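Local atomic coordinates of capsid protein (Infectious hypodermal and hematopoietic necrosis virus, PDB entry 3N7X), a protein that forms the icosahedral capsid of a shrimp-infecting densovirus from sixty copies of a beta-barrel subunit and binds calcium ions. Residues 69-74 and 181-186; 78-83 and 229-234; 116-121 and 287-292; 125-130 and 141-146; 243-248 and 311-316. All blocks are in the same frame, centred on the assembly; numbering follows the deposited sequence.

Contact 1 (69-74 and 181-186)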
# COMPACT_ATOMS: atom_id res chain seq x y z
N LYS A 69 52.48 -69.47 62.89
CA LYS A 69 51.90 -70.80 62.71
C LYS A 69 50.38 -70.88 62.71
O LYS A 69 49.80 -71.71 62.00
CB LYS A 69 52.46 -71.74 63.77
CG LYS A 69 53.97 -71.84 63.77
CD LYS A 69 54.46 -72.72 64.92
CE LYS A 69 55.97 -72.87 64.89
NZ LYS A 69 56.47 -73.64 66.07
N ASN A 70 49.72 -70.05 63.52
CA ASN A 70 48.26 -70.10 63.60
C ASN A 70 47.54 -68.78 63.41
O ASN A 70 48.11 -67.70 63.56
CB ASN A 70 47.82 -70.69 64.95
CG ASN A 70 48.44 -72.03 65.23
OD1 ASN A 70 49.53 -72.11 65.80
ND2 ASN A 70 47.76 -73.11 64.83
N LEU A 71 46.26 -68.89 63.08
CA LEU A 71 45.38 -67.75 62.89
C LEU A 71 43.99 -68.21 63.31
O LEU A 71 43.66 -69.39 63.21
CB LEU A 71 45.35 -67.32 61.42
CG LEU A 71 46.61 -66.68 60.83
CD1 LEU A 71 46.43 -66.46 59.33
CD2 LEU A 71 46.90 -65.36 61.54
N TYR A 72 43.17 -67.28 63.80
CA TYR A 72 41.82 -67.64 64.18
C TYR A 72 41.05 -67.72 62.88
O TYR A 72 41.28 -66.93 61.96
CB TYR A 72 41.18 -66.58 65.06
CG TYR A 72 41.79 -66.44 66.42
CD1 TYR A 72 42.89 -65.61 66.64
CD2 TYR A 72 41.28 -67.15 67.51
CE1 TYR A 72 43.45 -65.47 67.91
CE2 TYR A 72 41.83 -67.02 68.78
CZ TYR A 72 42.91 -66.18 68.97
OH TYR A 72 43.46 -66.06 70.23
N CYS A 73 40.13 -68.68 62.79
CA CYS A 73 39.34 -68.83 61.59
C CYS A 73 37.86 -68.63 61.89
O CYS A 73 37.37 -69.06 62.93
CB CYS A 73 39.55 -70.23 60.99
SG CYS A 73 38.47 -70.62 59.59
N LEU A 74 37.16 -67.94 60.99
CA LEU A 74 35.73 -67.72 61.15
C LEU A 74 35.06 -68.29 59.90
O LEU A 74 35.02 -67.64 58.86
CB LEU A 74 35.41 -66.23 61.29
CG LEU A 74 33.90 -65.91 61.34
CD1 LEU A 74 33.21 -66.77 62.39
CD2 LEU A 74 33.71 -64.44 61.65
N VAL A 181 43.60 -72.15 63.78
CA VAL A 181 43.89 -73.09 62.72
C VAL A 181 45.37 -72.97 62.40
O VAL A 181 45.90 -71.87 62.29
CB VAL A 181 43.06 -72.78 61.45
CG1 VAL A 181 43.54 -73.62 60.28
CG2 VAL A 181 41.59 -73.06 61.71
N THR A 182 46.05 -74.10 62.26
CA THR A 182 47.47 -74.08 61.95
C THR A 182 47.65 -73.87 60.46
O THR A 182 47.28 -74.73 59.65
CB THR A 182 48.14 -75.40 62.38
OG1 THR A 182 48.00 -75.56 63.80
CG2 THR A 182 49.63 -75.37 62.04
N VAL A 183 48.22 -72.73 60.09
CA VAL A 183 48.44 -72.41 58.68
C VAL A 183 49.84 -72.76 58.19
O VAL A 183 50.04 -73.03 57.01
CB VAL A 183 48.15 -70.91 58.42
CG1 VAL A 183 46.70 -70.61 58.73
CG2 VAL A 183 49.04 -70.05 59.27
N GLN A 184 50.81 -72.75 59.10
CA GLN A 184 52.21 -73.07 58.77
C GLN A 184 52.89 -73.61 60.01
O GLN A 184 53.46 -72.85 60.79
CB GLN A 184 52.97 -71.82 58.31
CG GLN A 184 52.96 -71.59 56.82
CD GLN A 184 53.37 -72.82 56.04
OE1 GLN A 184 54.25 -73.58 56.47
NE2 GLN A 184 52.74 -73.02 54.89
N SER A 185 52.85 -74.93 60.18
CA SER A 185 53.46 -75.57 61.34
C SER A 185 54.93 -75.23 61.55
O SER A 185 55.43 -75.27 62.67
CB SER A 185 53.29 -77.08 61.26
OG SER A 185 53.90 -77.59 60.08
N THR A 186 55.63 -74.89 60.47
CA THR A 186 57.06 -74.57 60.57
C THR A 186 57.38 -73.07 60.57
O THR A 186 58.55 -72.69 60.51
CB THR A 186 57.85 -75.21 59.40
OG1 THR A 186 57.45 -74.62 58.16
CG2 THR A 186 57.61 -76.71 59.36
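Backbone bonds carry most of this contact. Leu71 and Val181 form an antiparallel hydrogen-bonded pair, with Leu71 N to Val181 O at 3.1 Å and Val181 N to Leu71 O at 2.8 Å. Past Thr182 the regular strand pairing ends. There the carbonyl of Lys69 takes two N-H groups: Val183 N at 2.7 Å from Lys69 O, almost in line with the C=O, and Gln184 N at 3.2 Å from Lys69 O, from well off that line.

One polar side-chain pair adds to this. Asn70 and Thr182 face each other as a non-hydrogen-bonded pair, and Asn70 ND2 gives a weak, bent bond to Thr182 OG1 at 2.7 Å. The Lys69 chain runs out extended beyond CG, and its methylenes pass along the carbonyls of Gln184 and Ser185.

Apolar contacts complete it, with Leu71 and Val181 on the face opposite Asn70 and Thr182. Cys73 CB meets Val181 CG2 at 3.6 Å, and Leu71 CD1 lies 4.2 Å from Val183 CG1. Leu162 of strand 161-164 packs on both valines, and Phe265 of strand 264-268 on Leu71 and Cys73. The arrangement is that of two neighbouring strands, 70-74 and 179-182, in an antiparallel sheet of the capsid beta-barrel fold.

Contact 2 (78-83 and 229-234)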
# COMPACT_ATOMS: atom_id res chain seq x y z
N TRP A 78 29.61 -72.11 57.42
CA TRP A 78 29.05 -73.17 58.25
C TRP A 78 27.65 -72.80 58.72
O TRP A 78 27.49 -71.93 59.58
CB TRP A 78 29.93 -73.43 59.47
CG TRP A 78 31.24 -74.10 59.18
CD1 TRP A 78 31.80 -74.31 57.95
CD2 TRP A 78 32.17 -74.63 60.14
NE1 TRP A 78 33.02 -74.93 58.08
CE2 TRP A 78 33.27 -75.14 59.42
CE3 TRP A 78 32.17 -74.72 61.54
CZ2 TRP A 78 34.37 -75.73 60.05
CZ3 TRP A 78 33.27 -75.31 62.17
CH2 TRP A 78 34.35 -75.81 61.42
N MET A 79 26.64 -73.45 58.15
CA MET A 79 25.26 -73.17 58.53
C MET A 79 25.04 -73.34 60.03
O MET A 79 24.20 -72.67 60.63
CB MET A 79 24.32 -74.09 57.77
CG MET A 79 24.27 -73.82 56.28
SD MET A 79 23.20 -74.97 55.40
CE MET A 79 21.58 -74.51 56.04
N ASN A 80 25.81 -74.25 60.63
CA ASN A 80 25.70 -74.54 62.05
C ASN A 80 25.84 -73.30 62.92
O ASN A 80 25.22 -73.21 63.98
CB ASN A 80 26.76 -75.57 62.45
CG ASN A 80 26.80 -76.75 61.50
OD1 ASN A 80 27.15 -76.60 60.33
ND2 ASN A 80 26.45 -77.93 62.01
N LEU A 81 26.65 -72.35 62.48
CA LEU A 81 26.87 -71.14 63.26
C LEU A 81 25.64 -70.25 63.33
O LEU A 81 25.54 -69.39 64.19
CB LEU A 81 28.04 -70.33 62.69
CG LEU A 81 29.42 -70.98 62.73
CD1 LEU A 81 30.44 -70.01 62.16
CD2 LEU A 81 29.80 -71.36 64.16
N TYR A 82 24.69 -70.46 62.42
CA TYR A 82 23.48 -69.64 62.39
C TYR A 82 22.24 -70.33 62.94
O TYR A 82 21.39 -69.68 63.54
CB TYR A 82 23.19 -69.19 60.96
CG TYR A 82 24.36 -68.54 60.25
CD1 TYR A 82 24.52 -67.15 60.25
CD2 TYR A 82 25.29 -69.31 59.55
CE1 TYR A 82 25.59 -66.54 59.58
CE2 TYR A 82 26.36 -68.72 58.88
CZ TYR A 82 26.50 -67.34 58.89
OH TYR A 82 27.54 -66.78 58.21
N LEU A 83 22.14 -71.64 62.73
CA LEU A 83 20.97 -72.40 63.19
C LEU A 83 21.07 -72.84 64.65
O LEU A 83 20.08 -73.31 65.23
CB LEU A 83 20.75 -73.61 62.29
CG LEU A 83 19.95 -73.36 61.00
CD1 LEU A 83 20.42 -72.10 60.32
CD2 LEU A 83 20.09 -74.56 60.08
N GLY A 229 28.87 -82.37 62.61
CA GLY A 229 29.70 -81.94 61.50
C GLY A 229 29.19 -80.70 60.81
O GLY A 229 27.98 -80.56 60.58
N PRO A 230 30.09 -79.78 60.44
CA PRO A 230 29.66 -78.55 59.77
C PRO A 230 29.05 -78.82 58.40
O PRO A 230 29.58 -79.60 57.60
CB PRO A 230 30.96 -77.75 59.68
CG PRO A 230 32.00 -78.82 59.54
CD PRO A 230 31.55 -79.84 60.56
N THR A 231 27.91 -78.18 58.13
CA THR A 231 27.24 -78.31 56.85
C THR A 231 27.47 -76.98 56.12
O THR A 231 27.15 -75.91 56.64
CB THR A 231 25.73 -78.55 57.04
OG1 THR A 231 25.53 -79.78 57.74
CG2 THR A 231 25.03 -78.63 55.69
N PHE A 232 28.04 -77.06 54.93
CA PHE A 232 28.36 -75.87 54.16
C PHE A 232 27.20 -75.25 53.40
O PHE A 232 26.35 -75.95 52.85
CB PHE A 232 29.47 -76.17 53.14
CG PHE A 232 30.74 -76.69 53.74
CD1 PHE A 232 30.95 -76.67 55.12
CD2 PHE A 232 31.74 -77.20 52.92
CE1 PHE A 232 32.15 -77.14 55.67
CE2 PHE A 232 32.94 -77.67 53.46
CZ PHE A 232 33.14 -77.64 54.84
N ILE A 233 27.16 -73.92 53.38
CA ILE A 233 26.15 -73.22 52.61
C ILE A 233 26.50 -73.61 51.18
O ILE A 233 27.65 -73.49 50.76
CB ILE A 233 26.29 -71.70 52.81
CG1 ILE A 233 25.79 -71.34 54.22
CG2 ILE A 233 25.52 -70.96 51.73
CD1 ILE A 233 26.08 -69.91 54.64
N PRO A 234 25.52 -74.11 50.41
CA PRO A 234 25.75 -74.54 49.03
C PRO A 234 26.63 -73.64 48.17
O PRO A 234 26.28 -72.50 47.87
CB PRO A 234 24.34 -74.68 48.47
CG PRO A 234 23.57 -75.13 49.67
CD PRO A 234 24.09 -74.20 50.75
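Pro230 covers one face of the Trp78 indole with its CB. This atom sits 3.5 Å from the centroid of the five-membered ring of Trp78 and 16° off the normal, a close CH-pi contact. The Phe232 ring lies almost parallel to the indole, with planes 8° apart. It is slid so far along that the two barely overlap, although Phe232 CE1 comes within 3.4 Å of Trp78 NE1.

Three hydrogen bonds lie beside these rings, one between backbones and two from the Asn80 amide. Met79 N reaches Thr231 O at 2.9 Å. Asn80 OD1 accepts Thr231 N at 2.8 Å, in the plane of the amide and on a lone pair. The same amide turns its ND2 to Gly229 O, a weak bond at 3.4 Å. With CG beside its own backbone N (chi1 -48°), Asn80 presents both ends of its side chain to 229-231, which favours this rotation of the amide.

The contact joins helix 80-83 and the residues leading into it to the long loop between strands 220-221 and 264-268. It is an internal packing of loop against helix, against the long strand 111-131. Val113 of that strand packs on both Met79 and Ile233, and Trp174 meets Trp78 edge-to-face. A magnesium ion lies near the Trp78 side chain.

The other side is looser, though still buried. Met79 CG touches Ile233 CG1 at 3.6 Å, but Met79 SD stands 4.1 Å from Thr231 CG2. Tyr82 CE2 approaches Ile233 CD1 only at 4.4 Å, and its hydroxyl bonds to Leu76 O instead. Toward Gly229 the loop becomes partly exposed.

Contact 3 (116-121 and 287-292)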
# COMPACT_ATOMS: atom_id res chain seq x y z
N ALA A 116 23.91 -64.93 53.80
CA ALA A 116 24.28 -65.06 55.20
C ALA A 116 25.55 -64.25 55.41
O ALA A 116 26.26 -63.95 54.45
CB ALA A 116 24.52 -66.51 55.56
N GLY A 117 25.83 -63.88 56.65
CA GLY A 117 27.03 -63.11 56.91
C GLY A 117 27.19 -62.60 58.32
O GLY A 117 26.39 -62.89 59.21
N VAL A 118 28.26 -61.83 58.52
CA VAL A 118 28.58 -61.27 59.81
C VAL A 118 29.10 -59.86 59.67
O VAL A 118 29.60 -59.47 58.61
CB VAL A 118 29.69 -62.06 60.52
CG1 VAL A 118 29.83 -61.61 61.96
CG2 VAL A 118 29.38 -63.52 60.45
N VAL A 119 28.97 -59.11 60.75
CA VAL A 119 29.48 -57.76 60.81
C VAL A 119 30.14 -57.67 62.17
O VAL A 119 29.48 -57.85 63.19
CB VAL A 119 28.37 -56.70 60.74
CG1 VAL A 119 28.99 -55.31 60.78
CG2 VAL A 119 27.57 -56.87 59.48
N MET A 120 31.44 -57.41 62.19
CA MET A 120 32.13 -57.26 63.46
C MET A 120 32.30 -55.77 63.67
O MET A 120 32.64 -55.04 62.73
CB MET A 120 33.48 -57.95 63.43
CG MET A 120 33.40 -59.46 63.26
SD MET A 120 35.00 -60.27 63.45
CE MET A 120 35.87 -59.72 61.96
N HIS A 121 32.06 -55.30 64.89
CA HIS A 121 32.19 -53.89 65.18
C HIS A 121 32.47 -53.66 66.66
O HIS A 121 32.62 -54.60 67.43
CB HIS A 121 30.91 -53.14 64.78
CG HIS A 121 29.69 -53.58 65.54
ND1 HIS A 121 28.89 -54.63 65.14
CD2 HIS A 121 29.13 -53.10 66.68
CE1 HIS A 121 27.89 -54.77 65.99
NE2 HIS A 121 28.01 -53.86 66.94
N ALA A 287 29.91 -59.35 67.27
CA ALA A 287 29.71 -59.92 65.95
C ALA A 287 28.24 -60.25 65.74
O ALA A 287 27.67 -61.07 66.45
CB ALA A 287 30.56 -61.17 65.78
N ASP A 288 27.63 -59.59 64.76
CA ASP A 288 26.22 -59.82 64.46
C ASP A 288 26.11 -60.75 63.25
O ASP A 288 26.73 -60.51 62.21
CB ASP A 288 25.51 -58.49 64.22
CG ASP A 288 25.56 -57.57 65.44
OD1 ASP A 288 25.71 -58.08 66.58
OD2 ASP A 288 25.43 -56.33 65.28
N PHE A 289 25.31 -61.80 63.41
CA PHE A 289 25.12 -62.81 62.37
C PHE A 289 23.71 -62.84 61.83
O PHE A 289 22.75 -62.55 62.54
CB PHE A 289 25.40 -64.21 62.92
CG PHE A 289 26.83 -64.45 63.28
CD1 PHE A 289 27.63 -65.27 62.48
CD2 PHE A 289 27.39 -63.90 64.43
CE1 PHE A 289 28.96 -65.54 62.82
CE2 PHE A 289 28.71 -64.15 64.78
CZ PHE A 289 29.50 -64.98 63.97
N PHE A 290 23.58 -63.25 60.57
CA PHE A 290 22.27 -63.38 59.95
C PHE A 290 22.34 -64.40 58.81
O PHE A 290 23.38 -64.56 58.17
CB PHE A 290 21.78 -62.04 59.38
CG PHE A 290 22.43 -61.66 58.09
CD1 PHE A 290 23.67 -61.01 58.08
CD2 PHE A 290 21.85 -62.02 56.87
CE1 PHE A 290 24.32 -60.72 56.88
CE2 PHE A 290 22.49 -61.74 55.66
CZ PHE A 290 23.73 -61.09 55.67
N LEU A 291 21.22 -65.08 58.58
CA LEU A 291 21.13 -66.05 57.50
C LEU A 291 19.68 -66.10 57.03
O LEU A 291 18.75 -66.15 57.84
CB LEU A 291 21.58 -67.43 57.97
CG LEU A 291 21.48 -68.52 56.90
CD1 LEU A 291 22.55 -69.57 57.12
CD2 LEU A 291 20.08 -69.15 56.93
N HIS A 292 19.51 -66.08 55.71
CA HIS A 292 18.18 -66.14 55.11
C HIS A 292 17.97 -67.53 54.55
O HIS A 292 18.63 -67.95 53.59
CB HIS A 292 18.04 -65.09 53.99
CG HIS A 292 18.15 -63.68 54.48
ND1 HIS A 292 17.35 -63.17 55.48
CD2 HIS A 292 18.98 -62.67 54.11
CE1 HIS A 292 17.68 -61.91 55.70
NE2 HIS A 292 18.67 -61.58 54.89
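Two long neighbouring strands of an antiparallel sheet in the capsid beta-barrel, 111-131 and 281-296, meet here. Over these segments the strand axes run at 165° to each other, 4.6 Å apart at closest approach. Gly117 pairs with Phe290 and Val119 with Asp288, both as hydrogen-bonded pairs. Gly117 N to Phe290 O measures 3.0 Å, and Asp288 N to Val119 O also 3.0 Å. Ala116, Val118 and Met120 lie opposite Leu291, Phe289 and Ala287 as the non-hydrogen-bonded pairs.

These six residues share one face of the sheet. Val118 CG1 sits over the middle of the Phe289 ring, 3.9 Å from its centroid and 10° off the normal. The same methyl lies 3.9 Å from Ala287 CB. Ala116 CB packs against Leu291 CG, also at 3.9 Å.

On the other face, Phe290 turns its ring back across the neighbouring strand. Its CG lies between the backbone N and the carbonyl carbon (chi1 77°), which swings the ring over the peptide of Ala116 and Gly117. Gly117 N is 3.5 Å above the ring plane, toward the rim. Gly117 has no side chain, and the ring occupies the face where one would point. Asp288 OD1 bonds to Gln286 NE2, while OD2 bonds to Leu38 N of a neighbouring subunit.

Phe289 has a cation-pi contact with Arg54. Strand 45-59 pairs with 281-296 and strand 208-214 with 111-131, on the far edges of the two strands. Leu76 and Ile233, from loops, pack on Val118 and Ala116.

Contact 4 (125-130 and 141-146)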
# COMPACT_ATOMS: atom_id res chain seq x y z
N PRO A 125 40.19 -52.62 72.39
CA PRO A 125 41.58 -53.09 72.53
C PRO A 125 41.95 -53.40 73.99
O PRO A 125 41.58 -52.67 74.91
CB PRO A 125 42.40 -51.93 71.96
CG PRO A 125 41.46 -51.31 70.97
CD PRO A 125 40.15 -51.31 71.72
N LEU A 126 42.71 -54.48 74.17
CA LEU A 126 43.12 -54.91 75.51
C LEU A 126 44.62 -55.15 75.61
O LEU A 126 45.28 -55.40 74.60
CB LEU A 126 42.40 -56.21 75.86
CG LEU A 126 40.88 -56.18 75.83
CD1 LEU A 126 40.34 -57.59 75.85
CD2 LEU A 126 40.36 -55.37 77.02
N MET A 127 45.15 -55.08 76.83
CA MET A 127 46.57 -55.33 77.05
C MET A 127 46.81 -55.95 78.42
O MET A 127 45.99 -55.83 79.33
CB MET A 127 47.38 -54.05 76.91
CG MET A 127 47.05 -52.98 77.93
SD MET A 127 48.01 -51.49 77.60
CE MET A 127 47.86 -50.58 79.17
N LYS A 128 47.94 -56.63 78.55
CA LYS A 128 48.32 -57.26 79.80
C LYS A 128 49.81 -57.01 79.98
O LYS A 128 50.60 -57.93 80.19
CB LYS A 128 48.03 -58.76 79.74
CG LYS A 128 48.04 -59.47 81.09
CD LYS A 128 47.57 -60.90 80.95
CE LYS A 128 47.37 -61.58 82.30
NZ LYS A 128 46.76 -62.94 82.14
N ASP A 129 50.20 -55.74 79.86
CA ASP A 129 51.59 -55.37 80.00
C ASP A 129 51.89 -54.64 81.31
O ASP A 129 53.05 -54.46 81.67
CB ASP A 129 52.04 -54.52 78.81
CG ASP A 129 52.01 -55.29 77.50
OD1 ASP A 129 52.50 -56.44 77.49
OD2 ASP A 129 51.51 -54.75 76.49
N LEU A 130 50.84 -54.22 82.01
CA LEU A 130 51.01 -53.53 83.29
C LEU A 130 51.18 -54.56 84.40
O LEU A 130 50.57 -55.63 84.38
CB LEU A 130 49.80 -52.66 83.60
CG LEU A 130 49.61 -51.44 82.70
CD1 LEU A 130 48.36 -50.68 83.12
CD2 LEU A 130 50.84 -50.55 82.78
N LEU A 141 42.35 -52.15 79.98
CA LEU A 141 42.04 -51.53 78.71
C LEU A 141 43.39 -51.05 78.21
O LEU A 141 44.38 -51.02 78.95
CB LEU A 141 41.11 -50.34 78.91
CG LEU A 141 39.67 -50.65 79.31
CD1 LEU A 141 39.00 -49.37 79.77
CD2 LEU A 141 38.92 -51.26 78.13
N THR A 142 43.43 -50.65 76.96
CA THR A 142 44.65 -50.18 76.36
C THR A 142 44.76 -48.65 76.58
O THR A 142 43.74 -47.99 76.80
CB THR A 142 44.62 -50.56 74.88
OG1 THR A 142 45.88 -50.28 74.28
CG2 THR A 142 43.53 -49.80 74.16
N PHE A 143 45.97 -48.10 76.56
CA PHE A 143 46.18 -46.65 76.76
C PHE A 143 45.60 -45.80 75.64
O PHE A 143 45.05 -44.72 75.89
CB PHE A 143 47.66 -46.29 76.83
CG PHE A 143 48.37 -46.77 78.06
CD1 PHE A 143 47.75 -46.71 79.30
CD2 PHE A 143 49.69 -47.21 77.98
CE1 PHE A 143 48.44 -47.10 80.45
CE2 PHE A 143 50.38 -47.59 79.11
CZ PHE A 143 49.76 -47.54 80.36
N THR A 144 45.77 -46.26 74.40
CA THR A 144 45.28 -45.57 73.22
C THR A 144 44.57 -46.55 72.30
O THR A 144 44.36 -47.70 72.66
CB THR A 144 46.42 -44.91 72.41
OG1 THR A 144 47.45 -45.87 72.15
CG2 THR A 144 47.00 -43.74 73.17
N ASP A 145 44.20 -46.09 71.11
CA ASP A 145 43.50 -46.94 70.16
C ASP A 145 44.38 -47.40 69.01
O ASP A 145 43.89 -47.81 67.97
CB ASP A 145 42.26 -46.21 69.61
CG ASP A 145 41.27 -45.81 70.71
OD1 ASP A 145 41.08 -46.60 71.67
OD2 ASP A 145 40.67 -44.72 70.61
N THR A 146 45.69 -47.34 69.21
CA THR A 146 46.61 -47.76 68.16
C THR A 146 46.63 -49.27 67.85
O THR A 146 46.87 -49.67 66.71
CB THR A 146 48.04 -47.30 68.48
OG1 THR A 146 48.39 -47.70 69.81
CG2 THR A 146 48.14 -45.80 68.36
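Met127 CE rests over the centre of the Phe143 ring, 3.6 Å from the centroid and 6° off the normal. Met127 SD lies farther above the same face, 4.7 Å from the centroid of Phe143, a Met-aromatic contact. Leu130 CD2 comes to Phe143 CZ at 4.0 Å. Beside them, Pro125 lies by Thr142, whose methyl position is doubtful. The backbones join weakly, with Thr142 N to Pro125 O at 3.4 Å and a bent N-H.

Torsions put the methionine there. Met127 CG is between the backbone N and the carbonyl carbon (chi1 63°), and the chain beyond is extended. This places Met127 CE 3.5 Å from Leu141 O as well as over the ring. Met127 also bonds through its backbone to Thr140, as part of the pairing of strands 111-131 and 137-141.

Farther out lie other subunits. Phe143 meets Phe143 of one neighbouring subunit edge-to-face and Phe143 of a second one likewise. Leu141 packs on Thr142 of one of these subunits, and Thr142 on Leu141 of the other. The chemistry is therefore mainly apolar: a methionine and a leucine of the same chain pack on a phenylalanine that also meets its copies in two neighbouring subunits.

Contact 5 (243-248 and 311-316)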
# COMPACT_ATOMS: atom_id res chain seq x y z
N ASP A 243 26.51 -83.06 46.77
CA ASP A 243 26.22 -84.36 46.16
C ASP A 243 24.84 -84.49 45.53
O ASP A 243 23.89 -83.80 45.89
CB ASP A 243 26.41 -85.47 47.19
CG ASP A 243 27.82 -85.48 47.77
OD1 ASP A 243 28.79 -85.44 46.98
OD2 ASP A 243 27.95 -85.54 49.01
N LYS A 244 24.76 -85.42 44.58
CA LYS A 244 23.54 -85.70 43.84
C LYS A 244 22.42 -86.28 44.69
O LYS A 244 22.66 -86.82 45.77
CB LYS A 244 23.84 -86.68 42.70
CG LYS A 244 24.18 -88.09 43.18
CD LYS A 244 24.50 -89.05 42.02
CE LYS A 244 23.29 -89.32 41.12
NZ LYS A 244 22.20 -90.05 41.82
N PRO A 245 21.18 -86.16 44.21
CA PRO A 245 20.01 -86.69 44.94
C PRO A 245 20.09 -88.22 44.94
O PRO A 245 20.80 -88.80 44.11
CB PRO A 245 18.83 -86.18 44.11
CG PRO A 245 19.36 -84.90 43.49
CD PRO A 245 20.75 -85.30 43.09
N SER A 246 19.37 -88.86 45.85
CA SER A 246 19.34 -90.33 45.95
C SER A 246 18.92 -90.93 44.62
O SER A 246 19.57 -91.83 44.11
CB SER A 246 18.34 -90.80 47.00
OG SER A 246 18.55 -90.16 48.24
N LEU A 247 17.80 -90.44 44.08
CA LEU A 247 17.27 -90.94 42.83
C LEU A 247 17.26 -89.91 41.72
O LEU A 247 16.32 -89.88 40.92
CB LEU A 247 15.84 -91.43 43.02
CG LEU A 247 15.56 -92.41 44.15
CD1 LEU A 247 14.07 -92.75 44.13
CD2 LEU A 247 16.41 -93.66 43.99
N GLY A 248 18.27 -89.06 41.65
CA GLY A 248 18.25 -88.06 40.61
C GLY A 248 19.59 -87.57 40.12
O GLY A 248 20.62 -87.74 40.78
N TYR A 311 15.21 -84.82 43.27
CA TYR A 311 15.88 -83.53 43.10
C TYR A 311 16.55 -82.93 44.33
O TYR A 311 17.29 -81.96 44.22
CB TYR A 311 14.91 -82.52 42.48
CG TYR A 311 13.67 -82.27 43.30
CD1 TYR A 311 13.70 -81.42 44.41
CD2 TYR A 311 12.47 -82.90 42.99
CE1 TYR A 311 12.57 -81.21 45.19
CE2 TYR A 311 11.33 -82.70 43.76
CZ TYR A 311 11.38 -81.85 44.86
OH TYR A 311 10.25 -81.65 45.62
N LEU A 312 16.29 -83.49 45.51
CA LEU A 312 16.94 -82.95 46.71
C LEU A 312 18.41 -83.35 46.72
O LEU A 312 18.74 -84.53 46.79
CB LEU A 312 16.28 -83.46 47.99
CG LEU A 312 14.96 -82.82 48.40
CD1 LEU A 312 14.62 -83.25 49.83
CD2 LEU A 312 15.06 -81.30 48.33
N HIS A 313 19.28 -82.36 46.64
CA HIS A 313 20.71 -82.62 46.67
C HIS A 313 21.19 -82.69 48.11
O HIS A 313 20.49 -82.28 49.03
CB HIS A 313 21.47 -81.52 45.92
CG HIS A 313 21.36 -81.62 44.43
ND1 HIS A 313 20.15 -81.60 43.77
CD2 HIS A 313 22.31 -81.73 43.47
CE1 HIS A 313 20.36 -81.70 42.47
NE2 HIS A 313 21.66 -81.78 42.26
N ALA A 314 22.39 -83.23 48.30
CA ALA A 314 22.97 -83.32 49.63
C ALA A 314 24.06 -82.27 49.72
O ALA A 314 24.96 -82.21 48.87
CB ALA A 314 23.54 -84.71 49.87
N PRO A 315 24.01 -81.42 50.75
CA PRO A 315 25.02 -80.38 50.92
C PRO A 315 26.38 -80.95 51.27
O PRO A 315 26.51 -82.07 51.76
CB PRO A 315 24.45 -79.53 52.04
CG PRO A 315 23.72 -80.54 52.88
CD PRO A 315 23.00 -81.36 51.83
N CYS A 316 27.41 -80.15 51.01
CA CYS A 316 28.77 -80.54 51.33
C CYS A 316 28.95 -80.40 52.84
O CYS A 316 28.36 -79.50 53.46
CB CYS A 316 29.75 -79.61 50.60
SG CYS A 316 31.49 -80.06 50.75
O HOH W 1 17.65 -87.06 47.25
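Two backbone bonds tie Asp243 to Ala314 as an antiparallel pair. Asp243 N reaches Ala314 O at 2.7 Å, and Ala314 N reaches Asp243 O at 2.9 Å, both nearly straight. The pairing is a single bridge. Beyond it, a water joins the segments, accepting from Ser246 N at 2.9 Å and donating to Leu312 O at 2.8 Å.

The main side-chain contact is a CH-pi one. Pro245 CD sits over the His313 ring, 3.6 Å from its centroid and 8° off the normal, and Pro245 CG lies 3.4 Å from His313 ND1. The proline CA also makes a C-H contact with Leu312 O.

Further polar bonds hold these groups in place. His313 ND1 donates to Tyr311 O at 2.9 Å, with the oxygen near the ring plane, and His313 NE2 bonds to Val251 N, outside both segments. The imidazole is thus gripped at both nitrogens, which fixes its rotation against the proline. Lys244 NZ reaches back to Pro245 O at 3.0 Å, and weakly to Gly248 O, across a type I turn.

Trp242 also meets the His313 ring. The arrangement is a type I beta turn, Pro245 to Gly248, following a single antiparallel bridge between the loop 243-248 and the residues around strand 312-313, in a partly buried part of the capsid subunit.

How the contacts relate
Contacts 2 and 3 are buried nearest the centre of the chain, and contact 4 is buried far from it, among other subunits. Contacts 1 and 5 are only partly buried. Contacts 3 and 4 both use strand 111-131: the first pairs it regularly with 281-296, the second packs side chains with little backbone bonding. Contact 1 belongs to a different antiparallel sheet. Its Leu74 touches Leu81 of contact 2. Tyr82 links contact 2 to contact 3 by packing on Phe289 and Leu291. Contact 2 joins contact 5 through Phe232 N and Cys316 O, a probable hydrogen bond. Proline over a ring recurs in contacts 2 and 5, and in contact 5 a water also bridges the segments.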